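Local coordinates for choloylglycine hydrolase (Clostridium perfringens, PDB 2BJF), which hydrolyses the amide bond of glycine- and taurine-conjugated bile salts to release free bile acids, and also has bile acid N-acyltransferase activity, at residues A[67-72]-A[276-281]; A[289-294]-A[298-303]; A[13-18]-A[250-255]; A[144-147]-A[153-156]; A[30-35]-A[302-307]. All blocks are in the same frame, centred on the assembly; numbering follows the deposited sequence.

From the N terminus, residues 13-18, 30-35 and 67-72 are laid down in turn and find their partners only after more than 200 residues. The first loop to close is the short hairpin of contact 4 (144-147 with 153-156), nested inside contacts 1, 3 and 5. Residues 250-255 then close contact 3, setting a helix against strand 14-22, and 276-281 close contact 1, joining the two sheets. Contact 3 crosses both contact 1 and contact 5, whereas contact 1 nests inside contact 5. Contact 2, the hairpin 289-294 with 298-303, adds the last two strands of the six-stranded sheet. Its second strand runs on into 302-307, which closes contact 5 at the edge of the sandwich.

Contact 1: residues A[67-72]-A[276-281]; sequences FADGMN and TQYTSC
Asp69 reaches across from one sheet of the N-terminal nucleophile (Ntn) hydrolase sandwich to Tyr278 and Ser280 on strand 275-283 of the other. It sits at a corner of the chain that leads into strand 70-72. From CB the carboxylate is swung between the backbone N and the carbonyl carbon (chi1 50°), which aims it at the facing strand. Asp69 CG lies 3.7 Å from both Ser280 OG and Tyr278 OH, midway into the gap between two residues that project from the same side of their strand. Asp69 OD1 accepts a short hydrogen bond from Tyr278 OH, 2.6 Å away. The hydroxyl meets this oxygen on its syn side, close to the carboxylate plane, while OD1 lies in the plane of the tyrosine ring at its edge. The two side chains come from opposite directions, with carboxylate and ring planes 39° apart. Asp69 OD2 takes the second bond, from Ser280 OG at 2.9 Å, and here the donor stands well above the carboxylate plane, 57° out of it. Two further partners complete the grip: Arg18, a deoxycholate-binding residue, makes a salt bridge to OD1, and Tyr289 OH is hydrogen-bonded to OD2. Each carboxylate oxygen thus has two polar partners, which should fix the rotation of the buried group; through Arg18 the carboxylate is probably a second-shell partner of the bile acid site. Next door, Ala68 touches the bound deoxycholate, and its methyl carbon CB packs 3.4 Å from Tyr278 OH.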
# COMPACT_ATOMS: atom_id res chain seq x y z
N PHE A 67 -10.83 16.93 31.71
CA PHE A 67 -9.60 17.11 30.94
C PHE A 67 -9.47 16.24 29.69
O PHE A 67 -9.97 15.12 29.64
CB PHE A 67 -8.37 16.89 31.83
CG PHE A 67 -8.13 17.99 32.81
CD1 PHE A 67 -7.23 19.02 32.51
CD2 PHE A 67 -8.79 18.02 34.03
CE1 PHE A 67 -7.00 20.05 33.41
CE2 PHE A 67 -8.57 19.05 34.94
CZ PHE A 67 -7.67 20.07 34.62
N ALA A 68 -8.78 16.79 28.69
CA ALA A 68 -8.42 16.06 27.47
C ALA A 68 -7.01 15.49 27.59
O ALA A 68 -6.74 14.37 27.14
CB ALA A 68 -8.52 16.97 26.27
N ASP A 69 -6.11 16.27 28.18
CA ASP A 69 -4.75 15.85 28.49
C ASP A 69 -4.13 16.83 29.48
O ASP A 69 -4.49 18.01 29.50
CB ASP A 69 -3.87 15.74 27.23
CG ASP A 69 -3.95 16.98 26.35
OD1 ASP A 69 -4.90 17.07 25.55
OD2 ASP A 69 -3.05 17.84 26.45
N GLY A 70 -3.22 16.33 30.30
CA GLY A 70 -2.58 17.17 31.31
C GLY A 70 -1.49 16.47 32.09
O GLY A 70 -1.16 15.31 31.83
N MET A 71 -0.93 17.19 33.05
CA MET A 71 0.10 16.64 33.93
C MET A 71 -0.08 17.19 35.34
O MET A 71 -0.83 18.15 35.55
CB MET A 71 1.49 16.99 33.41
CG MET A 71 1.78 18.48 33.39
SD MET A 71 3.40 18.89 32.76
CE MET A 71 3.00 20.46 32.02
N ASN A 72 0.60 16.58 36.30
CA ASN A 72 0.68 17.15 37.64
C ASN A 72 2.08 17.65 37.99
O ASN A 72 3.02 17.50 37.20
CB ASN A 72 0.11 16.19 38.70
CG ASN A 72 0.95 14.93 38.90
OD1 ASN A 72 2.16 14.92 38.66
ND2 ASN A 72 0.30 13.87 39.36
N THR A 276 -6.77 18.10 13.14
CA THR A 276 -5.91 18.17 14.31
C THR A 276 -6.09 19.59 14.86
O THR A 276 -5.44 20.54 14.39
CB THR A 276 -4.44 17.85 13.99
OG1 THR A 276 -4.35 16.49 13.55
CG2 THR A 276 -3.56 18.03 15.23
N GLN A 277 -6.98 19.72 15.83
CA GLN A 277 -7.35 21.03 16.40
C GLN A 277 -6.19 21.67 17.15
O GLN A 277 -5.96 22.87 17.04
CB GLN A 277 -8.57 20.90 17.31
CG GLN A 277 -9.84 20.40 16.62
CD GLN A 277 -10.57 21.47 15.81
OE1 GLN A 277 -11.47 21.16 15.03
NE2 GLN A 277 -10.19 22.74 16.00
N TYR A 278 -5.47 20.86 17.92
CA TYR A 278 -4.28 21.31 18.64
C TYR A 278 -3.26 20.19 18.83
O TYR A 278 -3.58 19.00 18.72
CB TYR A 278 -4.63 21.99 19.98
CG TYR A 278 -5.11 21.08 21.09
CD1 TYR A 278 -4.21 20.38 21.90
CD2 TYR A 278 -6.47 20.96 21.38
CE1 TYR A 278 -4.65 19.56 22.93
CE2 TYR A 278 -6.92 20.15 22.41
CZ TYR A 278 -6.01 19.45 23.18
OH TYR A 278 -6.46 18.65 24.21
N THR A 279 -2.02 20.59 19.09
CA THR A 279 -0.94 19.67 19.41
C THR A 279 -0.30 20.14 20.71
O THR A 279 0.20 21.27 20.79
CB THR A 279 0.11 19.62 18.28
OG1 THR A 279 -0.53 19.24 17.05
CG2 THR A 279 1.21 18.62 18.61
N SER A 280 -0.35 19.29 21.72
CA SER A 280 0.22 19.61 23.03
C SER A 280 1.48 18.80 23.29
O SER A 280 1.61 17.66 22.83
CB SER A 280 -0.80 19.39 24.14
OG SER A 280 -1.09 18.02 24.32
N CYS A 281 2.42 19.41 24.01
CA CYS A 281 3.65 18.75 24.41
C CYS A 281 4.02 19.23 25.80
O CYS A 281 4.32 20.40 26.01
CB CYS A 281 4.78 19.07 23.43
SG CYS A 281 6.38 18.35 23.88

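Contact 2: residues A[289-294]-A[298-303]; sequences YYYNTY and QINAID
Tyr291 lays one face of its ring against the side chain of Asn300, directly across the beta hairpin formed by strands 288-293 and 300-303. Asn300 ND2 stands 3.8 Å above the ring plane, displaced toward the rim, with the amide turned 49° from the ring, and Asn300 CB comes within 3.7 Å of Tyr291 CE2. The tyrosine gets there because its CG sits between the backbone N and the carbonyl carbon (chi1 83°), folding the ring over its neighbour. Asn300 ND2 also makes a weak hydrogen bond, 3.4 Å, to Tyr291 O, the carbonyl that already accepts Asn300 N at 2.8 Å in an almost straight bond. The backbone ladder continues through the hydrogen-bonded pair Tyr289 and Ile302, joined by Tyr289 N to Ile302 O (2.8 Å) and Ile302 N to Tyr289 O (3.0 Å). Between these pairs, Tyr290 and Ala301 form a non-hydrogen-bonded pair on the other sheet face, the one turned toward helix 249-257. There Tyr290 CD1 meets Ala301 CB at 3.7 Å, and Tyr290 CB meets Ile299 CG2 at 3.8 Å. Tyr291 OH bonds Asn320 N outside the hairpin. Strand 300-303 is continued by a parallel strand of the second subunit, which pairs with Asn300 and Ala301. Asn300 OD1 is engaged there by Asn326 ND2 of that subunit, while within the hairpin ND2 has just a ring face and one weak bond, so the amide's orientation is probably set mainly by OD1.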
# COMPACT_ATOMS: atom_id res chain seq x y z
N TYR A 289 3.47 23.27 29.98
CA TYR A 289 2.53 22.80 28.97
C TYR A 289 2.73 23.64 27.70
O TYR A 289 2.41 24.83 27.68
CB TYR A 289 1.09 22.93 29.49
CG TYR A 289 0.03 22.29 28.62
CD1 TYR A 289 -0.44 21.01 28.90
CD2 TYR A 289 -0.51 22.97 27.53
CE1 TYR A 289 -1.41 20.41 28.10
CE2 TYR A 289 -1.48 22.38 26.72
CZ TYR A 289 -1.93 21.11 27.02
OH TYR A 289 -2.89 20.52 26.22
N TYR A 290 3.28 23.02 26.66
CA TYR A 290 3.43 23.66 25.36
C TYR A 290 2.31 23.20 24.43
O TYR A 290 1.93 22.03 24.45
CB TYR A 290 4.76 23.30 24.70
CG TYR A 290 6.01 23.69 25.46
CD1 TYR A 290 6.54 24.97 25.36
CD2 TYR A 290 6.68 22.75 26.24
CE1 TYR A 290 7.70 25.32 26.04
CE2 TYR A 290 7.84 23.08 26.93
CZ TYR A 290 8.34 24.37 26.83
OH TYR A 290 9.49 24.70 27.51
N TYR A 291 1.80 24.11 23.61
CA TYR A 291 0.81 23.73 22.60
C TYR A 291 0.73 24.74 21.46
O TYR A 291 1.05 25.92 21.63
CB TYR A 291 -0.58 23.55 23.24
CG TYR A 291 -1.34 24.84 23.43
CD1 TYR A 291 -2.37 25.20 22.56
CD2 TYR A 291 -1.02 25.72 24.47
CE1 TYR A 291 -3.07 26.40 22.72
CE2 TYR A 291 -1.71 26.91 24.64
CZ TYR A 291 -2.73 27.25 23.76
OH TYR A 291 -3.41 28.43 23.93
N ASN A 292 0.31 24.26 20.30
CA ASN A 292 -0.16 25.14 19.23
C ASN A 292 -1.52 24.64 18.72
O ASN A 292 -2.02 23.62 19.19
CB ASN A 292 0.88 25.29 18.11
CG ASN A 292 1.15 23.99 17.35
OD1 ASN A 292 0.49 22.97 17.56
ND2 ASN A 292 2.13 24.03 16.46
N THR A 293 -2.11 25.37 17.79
CA THR A 293 -3.45 25.04 17.30
C THR A 293 -3.49 25.01 15.78
O THR A 293 -2.55 25.45 15.11
CB THR A 293 -4.52 26.02 17.83
OG1 THR A 293 -4.26 27.34 17.33
CG2 THR A 293 -4.52 26.05 19.35
N TYR A 294 -4.60 24.50 15.23
CA TYR A 294 -4.80 24.48 13.78
C TYR A 294 -4.71 25.89 13.20
O TYR A 294 -4.11 26.10 12.14
CB TYR A 294 -6.14 23.84 13.42
CG TYR A 294 -6.21 23.42 11.97
CD1 TYR A 294 -5.85 22.13 11.58
CD2 TYR A 294 -6.61 24.32 10.97
CE1 TYR A 294 -5.89 21.74 10.25
CE2 TYR A 294 -6.66 23.94 9.64
CZ TYR A 294 -6.30 22.64 9.28
OH TYR A 294 -6.34 22.25 7.96
N GLN A 298 2.21 28.92 16.11
CA GLN A 298 3.21 29.29 17.11
C GLN A 298 2.95 28.56 18.42
O GLN A 298 1.82 28.52 18.91
CB GLN A 298 3.30 30.80 17.36
CG GLN A 298 4.51 31.14 18.24
CD GLN A 298 4.60 32.58 18.71
OE1 GLN A 298 3.58 33.25 18.92
NE2 GLN A 298 5.82 33.05 18.92
N ILE A 299 4.02 27.98 18.97
CA ILE A 299 3.95 27.25 20.23
C ILE A 299 3.79 28.23 21.40
O ILE A 299 4.55 29.20 21.53
CB ILE A 299 5.21 26.36 20.42
CG1 ILE A 299 5.21 25.23 19.38
CG2 ILE A 299 5.27 25.79 21.85
CD1 ILE A 299 6.57 24.57 19.18
N ASN A 300 2.78 27.98 22.22
CA ASN A 300 2.53 28.74 23.45
C ASN A 300 2.92 27.92 24.67
O ASN A 300 2.75 26.70 24.67
CB ASN A 300 1.05 29.12 23.55
CG ASN A 300 0.53 29.78 22.29
OD1 ASN A 300 0.85 30.92 22.00
ND2 ASN A 300 -0.28 29.04 21.54
N ALA A 301 3.44 28.58 25.69
CA ALA A 301 3.92 27.90 26.89
C ALA A 301 3.24 28.41 28.16
O ALA A 301 3.15 29.62 28.39
CB ALA A 301 5.43 28.05 27.02
N ILE A 302 2.74 27.48 28.96
CA ILE A 302 2.20 27.78 30.29
C ILE A 302 2.95 26.94 31.31
O ILE A 302 2.92 25.70 31.25
CB ILE A 302 0.67 27.55 30.36
CG1 ILE A 302 -0.06 28.54 29.44
CG2 ILE A 302 0.16 27.70 31.80
CD1 ILE A 302 -1.34 28.01 28.84
N ASP A 303 3.63 27.61 32.24
CA ASP A 303 4.45 26.97 33.25
C ASP A 303 3.66 26.90 34.56
O ASP A 303 3.39 27.93 35.18
CB ASP A 303 5.75 27.76 33.44
CG ASP A 303 6.76 27.06 34.35
OD1 ASP A 303 6.39 26.15 35.11
OD2 ASP A 303 7.95 27.44 34.29

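Contact 3: residues A[13-18]-A[250-255]; sequences LHLFGR and IEFFHI
Phe252, on helix 249-257, lays its ring along Leu15 of strand 14-22 and ends it on the backbone of Gly17; the contact is van der Waals packing with no hydrogen bond across it. Side chain to side chain, Leu15 and Phe252 slide past each other in opposite directions: Leu15 CB lies 3.9 Å from Phe252 CD1, and Leu15 CD1 is 4.1 Å from Phe252 CB. With CG opposite its own backbone N (chi1 -170°), the Phe252 ring is extended out to the strand. Side chain to backbone, the ring's far end rests on the main chain: Phe252 CZ approaches Gly17 N to 3.4 Å and Gly17 CA to 3.6 Å, while Gly17 C lies at the ring edge, in its plane. Because Gly17 has no side chain there, nothing separates ring and peptide. The flanking residues Phe16 and Arg18 point away from the helix, and Arg18 turns to the deoxycholate site and its salt bridge with Asp69. Helix and strand axes are 10.0 Å apart at an angle of 34°, the helix layer packed on one sheet of the alpha-beta-beta-alpha sandwich of Ntn hydrolases. Phe252 also touches Leu5 of strand 3-8 and Cys281 of strand 275-283, so it spans three adjacent strands, while Ile255 packs on helix 225-243 alongside.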
# COMPACT_ATOMS: atom_id res chain seq x y z
N LEU A 13 15.29 15.03 29.47
CA LEU A 13 13.96 15.46 29.88
C LEU A 13 12.90 14.65 29.14
O LEU A 13 13.17 14.10 28.06
CB LEU A 13 13.76 16.96 29.63
CG LEU A 13 14.67 17.94 30.38
CD1 LEU A 13 14.37 19.37 29.96
CD2 LEU A 13 14.55 17.79 31.89
N HIS A 14 11.71 14.56 29.71
CA HIS A 14 10.65 13.72 29.16
C HIS A 14 9.46 14.53 28.66
O HIS A 14 8.80 15.23 29.42
CB HIS A 14 10.23 12.66 30.17
CG HIS A 14 11.31 11.66 30.46
ND1 HIS A 14 12.29 11.88 31.40
CD2 HIS A 14 11.57 10.45 29.92
CE1 HIS A 14 13.11 10.84 31.43
NE2 HIS A 14 12.69 9.96 30.55
N LEU A 15 9.22 14.43 27.35
CA LEU A 15 8.10 15.08 26.71
C LEU A 15 6.96 14.10 26.52
O LEU A 15 7.17 12.95 26.14
CB LEU A 15 8.51 15.67 25.36
CG LEU A 15 9.70 16.63 25.27
CD1 LEU A 15 9.98 16.98 23.82
CD2 LEU A 15 9.49 17.89 26.10
N PHE A 16 5.74 14.56 26.79
CA PHE A 16 4.54 13.77 26.61
C PHE A 16 3.40 14.66 26.15
O PHE A 16 3.18 15.73 26.72
CB PHE A 16 4.17 13.03 27.90
CG PHE A 16 2.84 12.31 27.83
CD1 PHE A 16 2.68 11.19 27.02
CD2 PHE A 16 1.75 12.77 28.56
CE1 PHE A 16 1.46 10.53 26.95
CE2 PHE A 16 0.53 12.12 28.50
CZ PHE A 16 0.38 11.00 27.69
N GLY A 17 2.68 14.23 25.12
CA GLY A 17 1.59 15.03 24.58
C GLY A 17 0.82 14.33 23.48
O GLY A 17 0.91 13.10 23.32
N ARG A 18 0.06 15.10 22.71
CA ARG A 18 -0.89 14.53 21.76
C ARG A 18 -1.38 15.48 20.68
O ARG A 18 -1.39 16.70 20.86
CB ARG A 18 -2.10 13.96 22.51
CG ARG A 18 -2.85 14.97 23.40
CD ARG A 18 -4.01 15.65 22.67
NE ARG A 18 -5.04 14.70 22.26
CZ ARG A 18 -5.96 14.17 23.07
NH1 ARG A 18 -6.00 14.50 24.36
NH2 ARG A 18 -6.84 13.31 22.59
N ILE A 250 10.98 20.95 19.37
CA ILE A 250 10.41 21.05 18.02
C ILE A 250 10.29 19.70 17.31
O ILE A 250 9.39 19.50 16.50
CB ILE A 250 11.16 22.11 17.14
CG1 ILE A 250 10.27 22.57 15.97
CG2 ILE A 250 12.51 21.59 16.64
CD1 ILE A 250 9.00 23.30 16.39
N GLU A 251 11.18 18.76 17.65
CA GLU A 251 11.16 17.41 17.06
C GLU A 251 9.86 16.68 17.36
O GLU A 251 9.34 15.93 16.52
CB GLU A 251 12.35 16.58 17.54
CG GLU A 251 13.73 17.14 17.18
CD GLU A 251 14.03 17.14 15.69
OE1 GLU A 251 13.19 16.69 14.88
OE2 GLU A 251 15.13 17.60 15.32
N PHE A 252 9.34 16.89 18.57
CA PHE A 252 8.05 16.35 19.00
C PHE A 252 6.95 16.76 18.03
O PHE A 252 6.14 15.94 17.60
CB PHE A 252 7.75 16.84 20.42
CG PHE A 252 6.58 16.17 21.08
CD1 PHE A 252 6.77 15.09 21.93
CD2 PHE A 252 5.28 16.63 20.87
CE1 PHE A 252 5.69 14.47 22.56
CE2 PHE A 252 4.19 16.01 21.48
CZ PHE A 252 4.40 14.93 22.33
N PHE A 253 6.94 18.05 17.67
CA PHE A 253 5.93 18.59 16.76
C PHE A 253 6.11 18.09 15.33
O PHE A 253 5.13 17.84 14.64
CB PHE A 253 5.93 20.12 16.82
CG PHE A 253 5.31 20.67 18.08
CD1 PHE A 253 3.98 21.08 18.10
CD2 PHE A 253 6.06 20.75 19.26
CE1 PHE A 253 3.40 21.58 19.27
CE2 PHE A 253 5.49 21.25 20.43
CZ PHE A 253 4.16 21.66 20.44
N HIS A 254 7.36 17.92 14.90
CA HIS A 254 7.64 17.36 13.58
C HIS A 254 7.08 15.95 13.41
O HIS A 254 6.50 15.63 12.37
CB HIS A 254 9.14 17.39 13.27
CG HIS A 254 9.65 18.74 12.87
ND1 HIS A 254 9.34 19.32 11.66
CD2 HIS A 254 10.44 19.62 13.52
CE1 HIS A 254 9.92 20.51 11.59
NE2 HIS A 254 10.60 20.71 12.70
N ILE A 255 7.23 15.13 14.45
CA ILE A 255 6.70 13.77 14.44
C ILE A 255 5.17 13.79 14.32
O ILE A 255 4.60 13.14 13.44
CB ILE A 255 7.15 12.95 15.68
CG1 ILE A 255 8.66 12.72 15.65
CG2 ILE A 255 6.41 11.62 15.74
CD1 ILE A 255 9.24 12.17 16.95

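Contact 4: residues A[144-147]-A[153-156]; sequences WMIS and SIVV
Trp144 brings the edge of its indole to Val156, with Trp144 CE3 3.7 Å from Val156 O near the ring plane; the same carbonyl accepts Trp144 N. Beyond the hairpin the indole meets the ring of Phe105 with the two planes at about 45°. The backbones of strands 142-147 and 153-158 run antiparallel as a regular ladder, with hydrogen-bonded pairs Trp144 with Val156 and Ile146 with Ile154. On the face of these residues, Ile146 and Ile154 stand side by side, Ile146 CB 3.7 Å from Ile154 CG1. Ile146 CD1 reaches diagonally to Val156 CG2 at 3.8 Å. This aliphatic patch receives Val119 and Leu123 of helix 116-123. The other face carries Met145, Val155 and the two serines, and looks toward Ala6 of strand 3-8 in the second sheet. Ser147 OG and Ser153 OG share a hydrogen bond of 2.7 Å. Met145, extended from CB with CG opposite the backbone N (chi1 -175°), sets its CE 3.7 Å from Ser153 OG. The chemistry thus divides by face, aliphatic under the helix and mixed between the sheets, where the two buried hydroxyls pair with each other, and Ser147 OG also with Lys152 O, close to the hairpin turn.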
# COMPACT_ATOMS: atom_id res chain seq x y z
N TRP A 144 -6.77 5.73 27.55
CA TRP A 144 -5.81 6.68 28.11
C TRP A 144 -4.37 6.22 28.00
O TRP A 144 -4.08 5.03 28.13
CB TRP A 144 -6.14 6.96 29.58
CG TRP A 144 -7.49 7.60 29.80
CD1 TRP A 144 -7.75 8.94 29.94
CD2 TRP A 144 -8.75 6.93 29.91
NE1 TRP A 144 -9.10 9.14 30.12
CE2 TRP A 144 -9.73 7.93 30.10
CE3 TRP A 144 -9.14 5.59 29.86
CZ2 TRP A 144 -11.09 7.62 30.25
CZ3 TRP A 144 -10.49 5.29 30.00
CH2 TRP A 144 -11.45 6.30 30.20
N MET A 145 -3.48 7.17 27.76
CA MET A 145 -2.04 6.94 27.87
C MET A 145 -1.51 7.72 29.07
O MET A 145 -1.85 8.89 29.26
CB MET A 145 -1.32 7.37 26.59
CG MET A 145 0.17 7.03 26.58
SD MET A 145 0.93 7.29 24.97
CE MET A 145 2.66 7.11 25.38
N ILE A 146 -0.70 7.05 29.88
CA ILE A 146 -0.13 7.64 31.09
C ILE A 146 1.39 7.48 31.04
O ILE A 146 1.89 6.40 30.72
CB ILE A 146 -0.71 6.98 32.37
CG1 ILE A 146 -2.24 7.12 32.40
CG2 ILE A 146 -0.10 7.60 33.63
CD1 ILE A 146 -2.93 6.22 33.42
N SER A 147 2.11 8.55 31.34
CA SER A 147 3.57 8.57 31.23
C SER A 147 4.16 9.47 32.31
O SER A 147 3.52 10.43 32.74
CB SER A 147 3.98 9.06 29.84
OG SER A 147 5.32 8.70 29.54
N SER A 153 5.70 4.32 30.15
CA SER A 153 4.36 4.64 29.67
C SER A 153 3.44 3.43 29.78
O SER A 153 3.87 2.30 29.57
CB SER A 153 4.40 5.13 28.22
OG SER A 153 5.08 6.37 28.11
N ILE A 154 2.17 3.69 30.10
CA ILE A 154 1.14 2.64 30.11
C ILE A 154 -0.09 3.07 29.30
O ILE A 154 -0.31 4.26 29.07
CB ILE A 154 0.73 2.21 31.54
CG1 ILE A 154 0.28 3.41 32.38
CG2 ILE A 154 1.86 1.43 32.22
CD1 ILE A 154 -0.47 3.04 33.66
N VAL A 155 -0.87 2.08 28.87
CA VAL A 155 -2.11 2.31 28.15
C VAL A 155 -3.26 1.65 28.91
O VAL A 155 -3.16 0.48 29.30
CB VAL A 155 -2.04 1.76 26.69
CG1 VAL A 155 -3.40 1.84 26.00
CG2 VAL A 155 -0.99 2.53 25.89
N VAL A 156 -4.32 2.41 29.13
CA VAL A 156 -5.48 1.94 29.90
C VAL A 156 -6.70 1.81 28.99
O VAL A 156 -7.16 2.79 28.42
CB VAL A 156 -5.80 2.89 31.08
CG1 VAL A 156 -6.97 2.36 31.89
CG2 VAL A 156 -4.58 3.09 31.96

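Contact 5: residues A[30-35]-A[302-307]; sequences IIFIPR and IDMNKE
Ile302 sets its CD1 methyl into the branches of Ile30, 3.6 Å from Ile30 CG2 and 3.7 Å from Ile30 CB. The contact joins strand 300-303, the outermost strand of its sheet within this chain, to strand 29-33 of the facing sheet. Asp303 makes no contact with 30-35, but its OD1 accepts Asn305 N at 2.9 Å from above the carboxylate plane. This Asx turn bends the chain out of the strand into a turn with helix-like backbone angles. Met304 follows, meeting Phe32 at the ring's CE1 corner: its O lies 3.9 Å away and its CB 4.3 Å. The same carbonyl takes Glu307 N, closing the turn. Lys306 faces outward, where its NZ makes a salt bridge to the terminal OXT of Asn329 of the second subunit. Glu307 then comes back over Phe32 in a CH-pi contact, Glu307 CB 3.9 Å from the ring centroid and 16° off the normal. Its CG is opposite the carbonyl carbon (chi1 -57°) and the chain bends again at the next torsion, which carries the carboxylate away from the ring. There OE2 bonds Tyr317 OH and Asn329 ND2 of the second subunit. Ile30, Ile302, Phe32 and Met304 pack inward while the charged ends of Lys306 and Glu307 turn to the second subunit, an arrangement that belongs to the edge of the beta sandwich of the Ntn-hydrolase fold, here next to the subunit interface.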
# COMPACT_ATOMS: atom_id res chain seq x y z
N ILE A 30 -6.83 26.09 28.82
CA ILE A 30 -5.79 25.45 29.61
C ILE A 30 -6.11 25.72 31.07
O ILE A 30 -6.17 26.87 31.50
CB ILE A 30 -4.37 25.93 29.22
CG1 ILE A 30 -4.07 25.66 27.74
CG2 ILE A 30 -3.32 25.22 30.08
CD1 ILE A 30 -4.58 26.73 26.79
N ILE A 31 -6.34 24.64 31.82
CA ILE A 31 -6.84 24.72 33.19
C ILE A 31 -5.77 24.36 34.22
O ILE A 31 -5.14 23.30 34.12
CB ILE A 31 -8.08 23.81 33.39
CG1 ILE A 31 -9.19 24.17 32.40
CG2 ILE A 31 -8.60 23.87 34.83
CD1 ILE A 31 -10.32 23.15 32.33
N PHE A 32 -5.58 25.25 35.19
CA PHE A 32 -4.70 24.99 36.33
C PHE A 32 -5.54 24.80 37.59
O PHE A 32 -6.39 25.63 37.91
CB PHE A 32 -3.71 26.15 36.53
CG PHE A 32 -2.92 26.05 37.81
CD1 PHE A 32 -1.80 25.23 37.89
CD2 PHE A 32 -3.29 26.79 38.93
CE1 PHE A 32 -1.06 25.13 39.07
CE2 PHE A 32 -2.56 26.70 40.12
CZ PHE A 32 -1.45 25.87 40.19
N ILE A 33 -5.28 23.70 38.29
CA ILE A 33 -5.93 23.43 39.58
C ILE A 33 -4.85 23.27 40.65
O ILE A 33 -3.97 22.42 40.53
CB ILE A 33 -6.81 22.15 39.54
CG1 ILE A 33 -7.76 22.17 38.33
CG2 ILE A 33 -7.60 22.01 40.85
CD1 ILE A 33 -8.53 20.87 38.12
N PRO A 34 -4.91 24.11 41.71
CA PRO A 34 -3.92 24.03 42.79
C PRO A 34 -4.14 22.82 43.70
O PRO A 34 -5.13 22.10 43.55
CB PRO A 34 -4.15 25.33 43.56
CG PRO A 34 -5.58 25.65 43.34
CD PRO A 34 -5.90 25.17 41.95
N ARG A 35 -3.21 22.61 44.64
CA ARG A 35 -3.33 21.56 45.65
C ARG A 35 -4.53 21.80 46.56
O ARG A 35 -4.94 22.95 46.74
CB ARG A 35 -2.08 21.51 46.52
CG ARG A 35 -0.77 21.21 45.81
CD ARG A 35 0.39 21.69 46.67
NE ARG A 35 1.69 21.42 46.07
CZ ARG A 35 2.83 21.99 46.47
NH1 ARG A 35 2.83 22.86 47.47
NH2 ARG A 35 3.97 21.67 45.87
N ILE A 302 2.74 27.48 28.96
CA ILE A 302 2.20 27.78 30.29
C ILE A 302 2.95 26.94 31.31
O ILE A 302 2.92 25.70 31.25
CB ILE A 302 0.67 27.55 30.36
CG1 ILE A 302 -0.06 28.54 29.44
CG2 ILE A 302 0.16 27.70 31.80
CD1 ILE A 302 -1.34 28.01 28.84
N ASP A 303 3.63 27.61 32.24
CA ASP A 303 4.45 26.97 33.25
C ASP A 303 3.66 26.90 34.56
O ASP A 303 3.39 27.93 35.18
CB ASP A 303 5.75 27.76 33.44
CG ASP A 303 6.76 27.06 34.35
OD1 ASP A 303 6.39 26.15 35.11
OD2 ASP A 303 7.95 27.44 34.29
N MET A 304 3.29 25.69 34.97
CA MET A 304 2.50 25.50 36.19
C MET A 304 3.26 25.92 37.45
O MET A 304 2.65 26.32 38.44
CB MET A 304 1.99 24.06 36.30
CG MET A 304 3.01 23.03 36.77
SD MET A 304 2.37 21.34 36.81
CE MET A 304 1.06 21.49 38.02
N ASN A 305 4.59 25.82 37.39
CA ASN A 305 5.44 26.15 38.53
C ASN A 305 5.58 27.65 38.80
O ASN A 305 6.09 28.06 39.84
CB ASN A 305 6.81 25.48 38.39
CG ASN A 305 6.74 23.98 38.60
OD1 ASN A 305 6.38 23.51 39.68
ND2 ASN A 305 7.09 23.22 37.57
N LYS A 306 5.12 28.46 37.85
CA LYS A 306 5.05 29.90 38.03
C LYS A 306 3.79 30.30 38.80
O LYS A 306 3.74 31.37 39.40
CB LYS A 306 5.12 30.63 36.68
CG LYS A 306 6.46 30.46 35.97
CD LYS A 306 6.59 31.35 34.76
CE LYS A 306 7.06 32.76 35.13
NZ LYS A 306 7.09 33.65 33.94
N GLU A 307 2.79 29.43 38.77
CA GLU A 307 1.55 29.64 39.52
C GLU A 307 1.70 29.23 40.98
O GLU A 307 2.65 28.53 41.34
CB GLU A 307 0.38 28.87 38.87
CG GLU A 307 0.12 29.20 37.40
CD GLU A 307 -0.26 30.65 37.15
OE1 GLU A 307 -0.94 31.26 38.00
OE2 GLU A 307 0.11 31.19 36.08